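Local coordinates for protein beta-lactamase (Nostoc sp., PDB 6NHS) that probably hydrolyses the beta-lactam ring of penicillin-type antibiotics, as a serine beta-lactamase of class D, at residues N69-L74 and Q180-L185; I85-G90 and N99-I104; V135-L140 and G155-T160. All blocks are in the same frame, centred on the assembly; numbering follows the deposited sequence. Where two conformers were deposited one is given.

Interaction 1. Residues N69-L74 and Q180-L185. With FMT (formic acid), chain I.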
loop_
_atom_site.group_PDB
_atom_site.type_symbol
_atom_site.label_atom_id
_atom_site.label_comp_id
_atom_site.label_asym_id
_atom_site.label_seq_id
_atom_site.Cartn_x
_atom_site.Cartn_y
_atom_site.Cartn_z
ATOM N N ASN A 69 -4.333 -5.537 -5.238
ATOM C CA ASN A 69 -5.504 -6.412 -5.246
ATOM C C ASN A 69 -6.736 -5.691 -5.792
ATOM O O ASN A 69 -7.531 -6.281 -6.534
ATOM C CB ASN A 69 -5.760 -6.930 -3.827
ATOM C CG ASN A 69 -6.432 -8.302 -3.794
ATOM O OD1 ASN A 69 -6.875 -8.824 -4.818
ATOM N ND2 ASN A 69 -6.507 -8.890 -2.598
ATOM N N SER A 70 -6.904 -4.413 -5.436
ATOM C CA SER A 70 -8.052 -3.640 -5.911
ATOM C C SER A 70 -8.037 -3.504 -7.428
ATOM O O SER A 70 -9.081 -3.617 -8.080
ATOM C CB SER A 70 -8.057 -2.243 -5.274
ATOM O OG SER A 70 -8.079 -2.302 -3.857
ATOM N N LEU A 71 -6.858 -3.231 -7.998
ATOM C CA LEU A 71 -6.722 -3.102 -9.446
ATOM C C LEU A 71 -7.125 -4.385 -10.156
ATOM O O LEU A 71 -7.893 -4.356 -11.128
ATOM C CB LEU A 71 -5.278 -2.742 -9.798
ATOM C CG LEU A 71 -4.820 -1.378 -9.297
ATOM C CD1 LEU A 71 -3.288 -1.310 -9.247
ATOM C CD2 LEU A 71 -5.394 -0.300 -10.218
ATOM N N VAL A 72 -6.599 -5.524 -9.699
ATOM C CA VAL A 72 -6.869 -6.787 -10.381
ATOM C C VAL A 72 -8.330 -7.178 -10.206
ATOM O O VAL A 72 -8.970 -7.682 -11.138
ATOM C CB VAL A 72 -5.920 -7.884 -9.866
ATOM C CG1 VAL A 72 -6.234 -9.220 -10.525
ATOM C CG2 VAL A 72 -4.440 -7.479 -10.104
ATOM N N ALA A 73 -8.878 -6.948 -9.011
ATOM C CA ALA A 73 -10.266 -7.311 -8.741
ATOM C C ALA A 73 -11.216 -6.550 -9.653
ATOM O O ALA A 73 -12.140 -7.130 -10.231
ATOM C CB ALA A 73 -10.599 -7.047 -7.270
ATOM N N LEU A 74 -11.005 -5.242 -9.790
ATOM C CA LEU A 74 -11.842 -4.443 -10.680
ATOM C C LEU A 74 -11.604 -4.808 -12.138
ATOM O O LEU A 74 -12.557 -4.911 -12.920
ATOM C CB LEU A 74 -11.578 -2.952 -10.453
ATOM C CG LEU A 74 -12.150 -2.402 -9.139
ATOM C CD1 LEU A 74 -11.471 -1.065 -8.779
ATOM C CD2 LEU A 74 -13.671 -2.245 -9.220
ATOM N N GLN A 180 -8.470 2.557 -17.936
ATOM C CA GLN A 180 -8.609 3.877 -17.320
ATOM C C GLN A 180 -9.690 3.877 -16.243
ATOM O O GLN A 180 -9.548 4.539 -15.206
ATOM C CB GLN A 180 -8.920 4.926 -18.388
ATOM C CG GLN A 180 -8.904 6.361 -17.868
ATOM C CD GLN A 180 -7.534 6.775 -17.357
ATOM O OE1 GLN A 180 -6.558 6.763 -18.101
ATOM N NE2 GLN A 180 -7.455 7.129 -16.078
ATOM N N ARG A 181 -10.781 3.143 -16.470
ATOM C CA ARG A 181 -11.824 3.036 -15.454
ATOM C C ARG A 181 -11.277 2.419 -14.173
ATOM O O ARG A 181 -11.526 2.920 -13.072
ATOM C CB ARG A 181 -12.993 2.212 -15.995
ATOM C CG ARG A 181 -14.079 1.902 -14.974
ATOM C CD ARG A 181 -15.105 0.949 -15.571
ATOM N NE ARG A 181 -16.225 0.705 -14.664
ATOM C CZ ARG A 181 -16.254 -0.260 -13.750
ATOM N NH1 ARG A 181 -15.221 -1.083 -13.613
ATOM N NH2 ARG A 181 -17.316 -0.400 -12.971
ATOM N N THR A 182 -10.533 1.319 -14.300
ATOM C CA THR A 182 -9.929 0.684 -13.132
ATOM C C THR A 182 -9.004 1.650 -12.403
ATOM O O THR A 182 -9.051 1.762 -11.171
ATOM C CB THR A 182 -9.160 -0.571 -13.552
ATOM O OG1 THR A 182 -10.067 -1.526 -14.113
ATOM C CG2 THR A 182 -8.457 -1.194 -12.350
ATOM N N LEU A 183 -8.156 2.362 -13.153
ATOM C CA LEU A 183 -7.243 3.325 -12.538
ATOM C C LEU A 183 -8.008 4.419 -11.808
ATOM O O LEU A 183 -7.661 4.785 -10.679
ATOM C CB LEU A 183 -6.337 3.952 -13.601
ATOM C CG LEU A 183 -5.480 3.028 -14.458
ATOM C CD1 LEU A 183 -4.646 3.842 -15.445
ATOM C CD2 LEU A 183 -4.597 2.159 -13.579
ATOM N N ASP A 184 -9.034 4.979 -12.458
ATOM C CA ASP A 184 -9.811 6.051 -11.846
ATOM C C ASP A 184 -10.420 5.607 -10.523
ATOM O O ASP A 184 -10.407 6.358 -9.541
ATOM C CB ASP A 184 -10.923 6.511 -12.796
ATOM C CG ASP A 184 -10.402 7.302 -13.984
ATOM O OD1 ASP A 184 -9.222 7.706 -13.981
ATOM O OD2 ASP A 184 -11.188 7.511 -14.927
ATOM N N LEU A 185 -10.973 4.394 -10.479
ATOM C CA LEU A 185 -11.626 3.934 -9.256
ATOM C C LEU A 185 -10.611 3.728 -8.139
ATOM O O LEU A 185 -10.827 4.167 -7.005
ATOM C CB LEU A 185 -12.409 2.647 -9.527
ATOM C CG LEU A 185 -13.615 2.787 -10.456
ATOM C CD1 LEU A 185 -14.204 1.415 -10.786
ATOM C CD2 LEU A 185 -14.667 3.694 -9.832
HETATM C C FMT I . -12.834 -2.411 -15.647
HETATM O O1 FMT I . -12.834 -1.535 -14.777
HETATM O O2 FMT I . -12.464 -2.242 -16.813
HETATM O O HOH W 1 -15.085 -4.017 -12.468
#
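Helix-helix packing inside the helical part of the beta-lactamase fold brings Leu71 and Leu74 of helix 65-76 against Thr182 and Leu185 at the start of helix 180-189. The two short segments run closer to antiparallel than to perpendicular, at 141°, with axes 9.4 Å apart at their nearest approach. Thr182 is the wedge between the two leucines. With OG1 anti to the carbonyl carbon (chi1 -63°), its methyl CG2 stands anti to the backbone N and meets Leu71, 3.4 Å from Leu71 O and 3.8 Å from Leu71 CD2. One turn further on, Leu74 crosses Leu185 at a slant and meets it with both methyls: Leu74 CD1 sits 3.9 Å from Leu185 CB, and Leu74 CD2 lies 4.0 Å from Leu185 CD1. A Ser-x-x-Lys pattern, Ser63 and Lys66, falls at the start of helix 65-76, consistent with the active-site helix of serine beta-lactamases; the leucine face described here comes later along the helix. No direct hydrogen bond joins the two segments, and the polar chemistry gathers at one edge of the contact. There the extended Arg181 donates a hydrogen bond from NH1 to O1 of a formic acid molecule, probably from the crystallisation liquor, at 2.7 Å; this O1 lies in the guanidinium plane. One face of that guanidinium is overlain, off its centre, by Leu185 CD1. A water lies between Arg181 NH1 and Leu74 O, 2.7 Å from the latter. Thr182 OG1 has Glu75 and Ser179 as hydrogen-bond partners.

Interaction 2. Residues I85-G90 and N99-I104. With EDO (1,2-ethanediol), chain D.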
loop_
_atom_site.group_PDB
_atom_site.type_symbol
_atom_site.label_atom_id
_atom_site.label_comp_id
_atom_site.label_asym_id
_atom_site.label_seq_id
_atom_site.Cartn_x
_atom_site.Cartn_y
_atom_site.Cartn_z
ATOM N N ILE A 85 -21.197 -4.313 -3.174
ATOM C CA ILE A 85 -21.177 -4.785 -1.790
ATOM C C ILE A 85 -20.693 -6.226 -1.749
ATOM O O ILE A 85 -21.096 -7.053 -2.575
ATOM C CB ILE A 85 -22.576 -4.672 -1.146
ATOM C CG1 ILE A 85 -22.962 -3.206 -0.928
ATOM C CG2 ILE A 85 -22.629 -5.439 0.186
ATOM C CD1 ILE A 85 -24.447 -3.017 -0.607
ATOM N N LEU A 86 -19.812 -6.524 -0.797
ATOM C CA LEU A 86 -19.635 -7.881 -0.303
ATOM C C LEU A 86 -20.152 -7.924 1.127
ATOM O O LEU A 86 -19.896 -7.004 1.916
ATOM C CB LEU A 86 -18.171 -8.326 -0.355
ATOM C CG LEU A 86 -17.498 -8.456 -1.724
ATOM C CD1 LEU A 86 -16.045 -8.933 -1.549
ATOM C CD2 LEU A 86 -18.267 -9.398 -2.639
ATOM N N THR A 87 -20.894 -8.973 1.460
ATOM C CA THR A 87 -21.545 -9.011 2.760
ATOM C C THR A 87 -20.675 -9.713 3.798
ATOM O O THR A 87 -19.942 -10.661 3.504
ATOM C CB THR A 87 -22.914 -9.693 2.675
ATOM O OG1 THR A 87 -22.800 -10.966 2.018
ATOM C CG2 THR A 87 -23.909 -8.812 1.915
ATOM N N TRP A 88 -20.773 -9.224 5.028
ATOM C CA TRP A 88 -20.112 -9.862 6.158
ATOM C C TRP A 88 -20.661 -11.273 6.367
ATOM O O TRP A 88 -21.868 -11.509 6.253
ATOM C CB TRP A 88 -20.329 -8.983 7.393
ATOM C CG TRP A 88 -19.883 -9.525 8.703
ATOM C CD1 TRP A 88 -18.667 -10.056 9.005
ATOM C CD2 TRP A 88 -20.638 -9.524 9.918
ATOM N NE1 TRP A 88 -18.633 -10.422 10.333
ATOM C CE2 TRP A 88 -19.830 -10.099 10.913
ATOM C CE3 TRP A 88 -21.936 -9.112 10.254
ATOM C CZ2 TRP A 88 -20.269 -10.266 12.230
ATOM C CZ3 TRP A 88 -22.372 -9.285 11.564
ATOM C CH2 TRP A 88 -21.538 -9.854 12.533
ATOM N N ASP A 89 -19.767 -12.224 6.672
ATOM C CA ASP A 89 -20.174 -13.614 6.872
ATOM C C ASP A 89 -20.690 -13.904 8.280
ATOM O O ASP A 89 -20.959 -15.071 8.594
ATOM C CB ASP A 89 -19.019 -14.568 6.541
ATOM C CG ASP A 89 -17.817 -14.394 7.460
ATOM O OD1 ASP A 89 -17.867 -13.589 8.420
ATOM O OD2 ASP A 89 -16.803 -15.076 7.208
ATOM N N GLY A 90 -20.829 -12.893 9.136
ATOM C CA GLY A 90 -21.322 -13.112 10.485
ATOM C C GLY A 90 -20.277 -13.508 11.511
ATOM O O GLY A 90 -20.592 -13.540 12.708
ATOM N N ASN A 99 -16.925 -6.053 11.107
ATOM C CA ASN A 99 -18.085 -6.929 11.273
ATOM C C ASN A 99 -19.341 -6.304 10.675
ATOM O O ASN A 99 -20.368 -6.161 11.339
ATOM C CB ASN A 99 -18.276 -7.252 12.751
ATOM C CG ASN A 99 -17.062 -7.933 13.354
ATOM O OD1 ASN A 99 -16.402 -8.743 12.701
ATOM N ND2 ASN A 99 -16.758 -7.604 14.609
ATOM N N GLN A 100 -19.266 -5.953 9.394
ATOM C CA GLN A 100 -20.374 -5.295 8.719
ATOM C C GLN A 100 -20.173 -5.431 7.220
ATOM O O GLN A 100 -19.044 -5.556 6.744
ATOM C CB GLN A 100 -20.461 -3.815 9.102
ATOM C CG GLN A 100 -19.272 -3.011 8.617
ATOM C CD GLN A 100 -19.291 -1.576 9.103
ATOM O OE1 GLN A 100 -20.290 -1.111 9.642
ATOM N NE2 GLN A 100 -18.179 -0.865 8.913
ATOM N N ASP A 101 -21.280 -5.394 6.481
ATOM C CA ASP A 101 -21.203 -5.368 5.020
ATOM C C ASP A 101 -20.409 -4.144 4.571
ATOM O O ASP A 101 -20.412 -3.104 5.233
ATOM C CB ASP A 101 -22.604 -5.312 4.392
ATOM C CG ASP A 101 -23.509 -6.451 4.827
ATOM O OD1 ASP A 101 -23.017 -7.495 5.296
ATOM O OD2 ASP A 101 -24.735 -6.305 4.664
ATOM N N THR A 102 -19.724 -4.252 3.433
ATOM C CA THR A 102 -18.885 -3.130 3.021
ATOM C C THR A 102 -18.687 -3.163 1.505
ATOM O O THR A 102 -19.186 -4.048 0.806
ATOM C CB THR A 102 -17.556 -3.144 3.791
ATOM O OG1 THR A 102 -16.916 -1.861 3.698
ATOM C CG2 THR A 102 -16.621 -4.221 3.255
ATOM N N ASN A 103 -17.985 -2.155 0.999
ATOM C CA ASN A 103 -17.601 -2.073 -0.401
ATOM C C ASN A 103 -16.095 -1.852 -0.442
ATOM O O ASN A 103 -15.440 -1.742 0.602
ATOM C CB ASN A 103 -18.384 -0.965 -1.133
ATOM C CG ASN A 103 -18.126 0.436 -0.563
ATOM O OD1 ASN A 103 -16.996 0.801 -0.251
ATOM N ND2 ASN A 103 -19.191 1.237 -0.456
ATOM N N ILE A 104 -15.536 -1.768 -1.650
ATOM C CA ILE A 104 -14.081 -1.761 -1.751
ATOM C C ILE A 104 -13.505 -0.444 -1.240
ATOM O O ILE A 104 -12.389 -0.419 -0.701
ATOM C CB ILE A 104 -13.633 -2.086 -3.194
ATOM C CG1 ILE A 104 -12.143 -2.441 -3.232
ATOM C CG2 ILE A 104 -13.924 -0.931 -4.151
ATOM C CD1 ILE A 104 -11.682 -2.950 -4.595
HETATM C C1 EDO D . -25.655 -3.230 3.175
HETATM O O1 EDO D . -25.669 -4.057 4.341
HETATM C C2 EDO D . -26.787 -3.665 2.255
HETATM O O2 EDO D . -26.600 -5.050 1.940
HETATM O O HOH W 2 -24.075 -9.802 6.308
#
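Backbone pairing joins Leu86 to Thr102, an antiparallel hydrogen-bonded pair. Leu86 N donates to Thr102 O over 3.0 Å, and Thr102 N returns the bond to Leu86 O over 3.1 Å. Both side chains project from the same face of this ladder, the face on which Phe115 of helix 113-123 packs against them. A side chain takes over where the main-chain ladder stops: Asp101 OD1 accepts the backbone N of Trp88 at 2.8 Å, from the anti side of the carboxylate and 22° out of its plane. Thr87 runs alongside Asp101, the two side chains pointing the same way. The pairing thus forms a short, weakly bonded two-stranded antiparallel ribbon, 85-86 with 102-103, at the surface of the helical part of the fold; it leads directly into helix 104-110, whose N-cap is Asn103. Aromatic contacts hold the far end. With CG anti to the backbone N (chi1 173°), the Trp88 indole is laid across the chain at Asn99, whose CA stands 3.6 Å from the centroid of the five-membered ring, 12° off its normal, in a CH-pi contact. Gly90 CA approaches the opposite face, 3.4 Å above the plane, sandwiching the indole between two pieces of backbone, while its NE1 bonds to Met91 O. Water contributes a further link, donating to Trp88 O at 2.8 Å and to Asp101 OD1 at 2.7 Å, which gives this one carboxylate oxygen two donors.

Interaction 3. Residues V135-L140 and G155-T160. With EDO (1,2-ethanediol), chain F.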
loop_
_atom_site.group_PDB
_atom_site.type_symbol
_atom_site.label_atom_id
_atom_site.label_comp_id
_atom_site.label_asym_id
_atom_site.label_seq_id
_atom_site.Cartn_x
_atom_site.Cartn_y
_atom_site.Cartn_z
ATOM N N VAL A 135 2.684 -7.219 -14.051
ATOM C CA VAL A 135 2.991 -5.958 -13.378
ATOM C C VAL A 135 4.421 -5.952 -12.848
ATOM O O VAL A 135 5.047 -4.888 -12.732
ATOM C CB VAL A 135 1.962 -5.714 -12.254
ATOM C CG1 VAL A 135 2.373 -4.549 -11.358
ATOM C CG2 VAL A 135 0.581 -5.461 -12.850
ATOM N N GLY A 136 4.965 -7.121 -12.528
ATOM C CA GLY A 136 6.264 -7.178 -11.888
ATOM C C GLY A 136 6.224 -6.807 -10.423
ATOM O O GLY A 136 7.122 -6.109 -9.942
ATOM N N TYR A 137 5.209 -7.273 -9.689
ATOM C CA TYR A 137 4.963 -6.797 -8.329
ATOM C C TYR A 137 5.850 -7.538 -7.331
ATOM O O TYR A 137 5.722 -8.756 -7.173
ATOM C CB TYR A 137 3.489 -6.981 -7.963
ATOM C CG TYR A 137 3.134 -6.401 -6.609
ATOM C CD1 TYR A 137 3.248 -7.166 -5.454
ATOM C CD2 TYR A 137 2.707 -5.086 -6.486
ATOM C CE1 TYR A 137 2.937 -6.643 -4.210
ATOM C CE2 TYR A 137 2.388 -4.549 -5.238
ATOM C CZ TYR A 137 2.499 -5.344 -4.106
ATOM O OH TYR A 137 2.197 -4.834 -2.860
ATOM N N GLY A 138 6.723 -6.803 -6.639
ATOM C CA GLY A 138 7.499 -7.391 -5.551
ATOM C C GLY A 138 8.371 -8.548 -6.006
ATOM O O GLY A 138 8.965 -8.521 -7.091
ATOM N N ASN A 139 8.451 -9.589 -5.168
ATOM C CA ASN A 139 9.241 -10.778 -5.482
ATOM C C ASN A 139 8.469 -11.804 -6.309
ATOM O O ASN A 139 8.955 -12.925 -6.489
ATOM C CB ASN A 139 9.783 -11.428 -4.198
ATOM C CG ASN A 139 8.700 -12.134 -3.369
ATOM O OD1 ASN A 139 7.515 -12.041 -3.658
ATOM N ND2 ASN A 139 9.122 -12.833 -2.320
ATOM N N LEU A 140 7.273 -11.451 -6.793
ATOM C CA LEU A 140 6.537 -12.201 -7.810
ATOM C C LEU A 140 6.046 -13.568 -7.340
ATOM O O LEU A 140 5.686 -14.405 -8.172
ATOM C CB LEU A 140 7.377 -12.389 -9.084
ATOM C CG LEU A 140 8.114 -11.176 -9.651
ATOM C CD1 LEU A 140 8.934 -11.597 -10.867
ATOM C CD2 LEU A 140 7.137 -10.087 -10.016
ATOM N N GLY A 155 3.166 -14.610 3.578
ATOM C CA GLY A 155 4.195 -15.020 2.649
ATOM C C GLY A 155 3.632 -16.023 1.665
ATOM O O GLY A 155 2.545 -16.569 1.869
ATOM N N PRO A 156 4.373 -16.324 0.593
ATOM C CA PRO A 156 5.759 -15.898 0.371
ATOM C C PRO A 156 5.940 -14.545 -0.316
ATOM O O PRO A 156 7.084 -14.174 -0.567
ATOM C CB PRO A 156 6.311 -17.013 -0.520
ATOM C CG PRO A 156 5.132 -17.434 -1.336
ATOM C CD PRO A 156 3.918 -17.278 -0.438
ATOM N N LEU A 157 4.862 -13.823 -0.618
ATOM C CA LEU A 157 5.004 -12.551 -1.320
ATOM C C LEU A 157 5.707 -11.524 -0.440
ATOM O O LEU A 157 5.329 -11.318 0.718
ATOM C CB LEU A 157 3.640 -12.011 -1.752
ATOM C CG LEU A 157 3.688 -10.715 -2.568
ATOM C CD1 LEU A 157 4.479 -10.945 -3.862
ATOM C CD2 LEU A 157 2.278 -10.194 -2.876
ATOM N N GLN A 158 6.740 -10.885 -0.988
ATOM C CA GLN A 158 7.413 -9.785 -0.311
ATOM C C GLN A 158 7.704 -8.686 -1.326
ATOM O O GLN A 158 7.662 -8.905 -2.540
ATOM C CB GLN A 158 8.703 -10.249 0.377
ATOM C CG GLN A 158 8.491 -11.310 1.461
ATOM C CD GLN A 158 9.784 -11.685 2.158
ATOM O OE1 GLN A 158 10.485 -10.830 2.680
ATOM N NE2 GLN A 158 10.108 -12.969 2.160
ATOM N N ILE A 159 7.995 -7.489 -0.815
ATOM C CA ILE A 159 8.249 -6.337 -1.671
ATOM C C ILE A 159 9.175 -5.375 -0.936
ATOM O O ILE A 159 9.121 -5.248 0.291
ATOM C CB ILE A 159 6.918 -5.658 -2.092
ATOM C CG1 ILE A 159 7.147 -4.611 -3.180
ATOM C CG2 ILE A 159 6.205 -5.032 -0.877
ATOM C CD1 ILE A 159 5.876 -4.168 -3.848
ATOM N N THR A 160 10.064 -4.711 -1.700
ATOM C CA THR A 160 10.932 -3.685 -1.140
ATOM C C THR A 160 10.267 -2.318 -1.246
ATOM O O THR A 160 9.360 -2.117 -2.056
ATOM C CB THR A 160 12.273 -3.655 -1.878
ATOM O OG1 THR A 160 12.098 -3.004 -3.141
ATOM C CG2 THR A 160 12.823 -5.078 -2.101
HETATM C C1 EDO F . 5.402 -18.598 -6.664
HETATM O O1 EDO F . 5.397 -18.687 -5.232
HETATM C C2 EDO F . 3.976 -18.461 -7.188
HETATM O O2 EDO F . 3.846 -17.234 -7.920
#
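Tyr137, Gly138 and Asn139, which meet Leu157, Gln158 and Ile159, match the Tyr-Gly-Asn motif of class D beta-lactamases; the chain between the two segments probably corresponds to the omega loop of this family. The tight side is apolar and buried. Tyr137, its ring carried inward by a chi1 of -175°, receives Ile159 CD1 over one face, 3.8 Å from the ring centroid, in a CH-pi contact. Leu157 CD2 approaches the same ring obliquely, 3.9 Å from Tyr137 CE1. Phe65 and Phe167 meet this tyrosine edge-to-face, binding the loop to helices 65-76 and 161-172. Gly138, at positive phi inside a type II' turn, presses its CA to 3.7 Å from Ile159 CG1, and the same CA makes a C-H...O contact with Gln158 O at 3.4 Å.

Toward the surface the contact becomes polar and then thins out. Asn139 is gripped by three hydrogen bonds: its N donates to Gln158 O at 2.8 Å, its OD1 accepts Gln158 N at 3.0 Å, and its ND2 donates to Pro156 O at 3.0 Å. Bonds to both ends of the amide fix its rotation. Both are nearly straight at the hydrogen, but Gln158 N sits 58° out of the carbonyl plane of OD1, while Pro156 O lies in the amide plane beside ND2. Pro156, reached through a cis peptide, takes part through little more than this carbonyl, and the Gln158 side chain leads away. Beyond the turn Leu140 turns away from 155-160, and its O receives a weak hydrogen bond from ethanediol O2, 3.4 Å away.

Interaction 1 is buried and interaction 3 partly so; both involve helix 65-76, which supplies one half of interaction 1 and whose Phe65 and Phe68 pack on Tyr137 of interaction 3. They do not touch, their nearest atoms being about 6 Å apart. Interaction 2, centred about 21 Å from the centre of the chain, lies at the surface, yet meets interaction 1 where Ile104 packs on Ser70. Chemistry follows place. Leucine and threonine side chains in van der Waals contact, without direct hydrogen bonds, join the two helices; backbone and carboxylate bonds hold the exposed ribbon; and the loop pair 135-140/155-160 combines an aromatic interior with an amide-bonded edge.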